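Local coordinates for protein succinylglutamate desuccinylase/aspartoacylase (Ruegeria sp. TM1040, PDB 3NA6) that probably hydrolyses the amide bond of an N-acylated amino acid such as succinylglutamate, at residues R230-L233 against I234-I238. Sequence-based numbering, arbitrary orientation.
Sequences RNVL and IHFGI. With CA (calcium ion), chain C.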
ATOM      1  N   ARG A 230      35.596 -22.428   2.095  1.00 24.37           N
ATOM      2  CA  ARG A 230      36.493 -23.478   1.683  1.00 24.93           C
ATOM      3  C   ARG A 230      37.410 -23.882   2.844  1.00 24.77           C
ATOM      4  O   ARG A 230      37.548 -25.084   3.139  1.00 21.88           O
ATOM      5  CB  ARG A 230      37.292 -23.067   0.458  1.00 24.87           C
ATOM      6  CG  ARG A 230      38.175 -24.187  -0.084  1.00 31.50           C
ATOM      7  CD  ARG A 230      38.972 -23.762  -1.346  1.00 31.03           C
ATOM      8  NE  ARG A 230      40.027 -24.731  -1.645  1.00 32.83           N
ATOM      9  CZ  ARG A 230      41.261 -24.735  -1.125  1.00 43.23           C
ATOM     10  NH1 ARG A 230      41.679 -23.797  -0.271  1.00 34.34           N
ATOM     11  NH2 ARG A 230      42.099 -25.702  -1.474  1.00 54.11           N
ATOM     12  N   ASN A 231      38.019 -22.900   3.510  1.00 22.01           N
ATOM     13  CA  ASN A 231      38.834 -23.182   4.686  1.00 22.16           C
ATOM     14  C   ASN A 231      38.127 -24.023   5.748  1.00 24.00           C
ATOM     15  O   ASN A 231      38.709 -25.021   6.215  1.00 23.19           O
ATOM     16  CB  ASN A 231      39.336 -21.919   5.354  1.00 25.46           C
ATOM     17  CG  ASN A 231      40.527 -21.268   4.620  1.00 27.13           C
ATOM     18  OD1 ASN A 231      41.110 -21.828   3.704  1.00 27.28           O
ATOM     19  ND2 ASN A 231      40.865 -20.067   5.039  1.00 24.34           N
ATOM     20  N   VAL A 232      36.914 -23.627   6.167  1.00 22.81           N
ATOM     21  CA  VAL A 232      36.248 -24.395   7.230  1.00 23.02           C
ATOM     22  C   VAL A 232      35.873 -25.796   6.728  1.00 22.24           C
ATOM     23  O   VAL A 232      35.953 -26.768   7.487  1.00 23.65           O
ATOM     24  CB  VAL A 232      35.050 -23.668   7.892  1.00 23.52           C
ATOM     25  CG1 VAL A 232      35.519 -22.344   8.507  1.00 20.65           C
ATOM     26  CG2 VAL A 232      33.915 -23.448   6.904  1.00 21.56           C
ATOM     27  N   LEU A 233      35.476 -25.904   5.461  1.00 21.37           N
ATOM     28  CA  LEU A 233      35.177 -27.220   4.899  1.00 23.38           C
ATOM     29  C   LEU A 233      36.409 -28.156   4.848  1.00 23.78           C
ATOM     30  O   LEU A 233      36.268 -29.383   5.028  1.00 23.79           O
ATOM     31  CB  LEU A 233      34.478 -27.105   3.533  1.00 20.50           C
ATOM     32  CG  LEU A 233      33.044 -26.529   3.550  1.00 26.11           C
ATOM     33  CD1 LEU A 233      32.470 -26.442   2.127  1.00 21.01           C
ATOM     34  CD2 LEU A 233      32.128 -27.308   4.478  1.00 20.37           C
ATOM     35  N   ILE A 234      37.595 -27.598   4.626  1.00 23.30           N
ATOM     36  CA  ILE A 234      38.858 -28.355   4.772  1.00 24.67           C
ATOM     37  C   ILE A 234      39.097 -28.723   6.259  1.00 26.10           C
ATOM     38  O   ILE A 234      39.422 -29.867   6.567  1.00 25.53           O
ATOM     39  CB  ILE A 234      40.073 -27.580   4.208  1.00 25.62           C
ATOM     40  CG1 ILE A 234      39.954 -27.441   2.678  1.00 27.26           C
ATOM     41  CG2 ILE A 234      41.415 -28.315   4.553  1.00 24.57           C
ATOM     42  CD1 ILE A 234      40.952 -26.399   2.001  1.00 25.33           C
ATOM     43  N   HIS A 235      38.935 -27.751   7.156  1.00 22.48           N
ATOM     44  CA  HIS A 235      39.073 -27.956   8.609  1.00 24.19           C
ATOM     45  C   HIS A 235      38.165 -29.104   9.091  1.00 24.92           C
ATOM     46  O   HIS A 235      38.583 -29.948   9.916  1.00 24.72           O
ATOM     47  CB  HIS A 235      38.722 -26.633   9.337  1.00 21.97           C
ATOM     48  CG  HIS A 235      38.807 -26.681  10.845  1.00 24.06           C
ATOM     49  ND1 HIS A 235      40.002 -26.593  11.534  1.00 25.54           N
ATOM     50  CD2 HIS A 235      37.840 -26.797  11.786  1.00 29.77           C
ATOM     51  CE1 HIS A 235      39.759 -26.637  12.833  1.00 29.25           C
ATOM     52  NE2 HIS A 235      38.458 -26.761  13.014  1.00 22.95           N
ATOM     53  N   PHE A 236      36.944 -29.160   8.546  1.00 22.10           N
ATOM     54  CA  PHE A 236      35.978 -30.203   8.907  1.00 24.60           C
ATOM     55  C   PHE A 236      36.198 -31.523   8.157  1.00 24.42           C
ATOM     56  O   PHE A 236      35.451 -32.491   8.369  1.00 25.81           O
ATOM     57  CB  PHE A 236      34.533 -29.721   8.654  1.00 20.53           C
ATOM     58  CG  PHE A 236      34.100 -28.530   9.505  1.00 28.67           C
ATOM     59  CD1 PHE A 236      34.431 -28.448  10.857  1.00 19.40           C
ATOM     60  CD2 PHE A 236      33.311 -27.530   8.955  1.00 27.04           C
ATOM     61  CE1 PHE A 236      33.988 -27.377  11.636  1.00 29.61           C
ATOM     62  CE2 PHE A 236      32.875 -26.452   9.743  1.00 29.90           C
ATOM     63  CZ  PHE A 236      33.239 -26.380  11.076  1.00 25.86           C
ATOM     64  N   GLY A 237      37.186 -31.553   7.269  1.00 25.23           N
ATOM     65  CA  GLY A 237      37.549 -32.760   6.562  1.00 26.10           C
ATOM     66  C   GLY A 237      36.617 -33.130   5.421  1.00 26.74           C
ATOM     67  O   GLY A 237      36.687 -34.236   4.897  1.00 24.08           O
ATOM     68  N   ILE A 238      35.765 -32.213   4.991  1.00 23.89           N
ATOM     69  CA  ILE A 238      34.790 -32.542   3.954  1.00 24.55           C
ATOM     70  C   ILE A 238      35.341 -32.285   2.549  1.00 26.61           C
ATOM     71  O   ILE A 238      35.014 -33.030   1.596  1.00 25.33           O
ATOM     72  CB  ILE A 238      33.459 -31.768   4.168  1.00 23.38           C
ATOM     73  CG1 ILE A 238      32.911 -32.052   5.580  1.00 24.75           C
ATOM     74  CG2 ILE A 238      32.450 -32.140   3.083  1.00 22.45           C
ATOM     75  CD1 ILE A 238      31.600 -31.289   6.000  1.00 22.47           C
TER
HETATM   76 CA    CA C 332      38.049 -36.160   4.677  1.00 50.64          CA
HETATM   77  O   HOH W   1      40.103 -34.882   4.105  1.00 30.91           O
HETATM   78  O   HOH W   2      38.964 -36.228   7.052  1.00 34.30           O
HETATM   79  O   HOH W   3      38.691 -38.497   3.963  1.00 32.77           O
HETATM   80  O   HOH W   4      35.963 -37.154   5.912  1.00 21.13           O
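Three successive i to i+4 bonds, I234 N to R230 O, H235 N to N231 O and F236 N to V232 O, carry alpha-helical bonding through the final turn of helix 219-235; the third, at 2.8 Å, is the least straight of the three, with an N-H...O angle of 149°. The pattern then changes: I238 N reaches back to L233 O at 2.9 Å, while G237 N bonds to I234 O, also at 2.9 Å. With G237 at positive phi (77°), this pair of bonds defines a Schellman motif closing the C-terminal end of the helix.

Side-chain contacts repeat the backbone spacing: R230-I234 and V232-F236 are four residues apart, whereas L233-I238, like their backbone bond, are five apart. The I234 CD1 methyl lies over one face of the charged R230 guanidinium plane, offset toward its rim and 3.5 Å from NH1. The R230 side chain gets there by leaving with CG anti to the backbone N (chi1 -175°) and running extended to NE; NH1 is also hydrogen-bonded to E242 O. V232 CB meets F236 CE2 at 4.0 Å, and L233 CD2 approaches I238 CD1 at 4.3 Å. The last pair also packs on A52 and L85 of the central sheet.

Calcium is bound by G237 O at 2.4 Å, together with four waters and T82 OG1. The turn that ends the helix thus presents a carbonyl oxygen to the cation, and T82, the residue just before strand 83-88, is joined to this helix end both through the shared calcium and by a backbone hydrogen bond with I238.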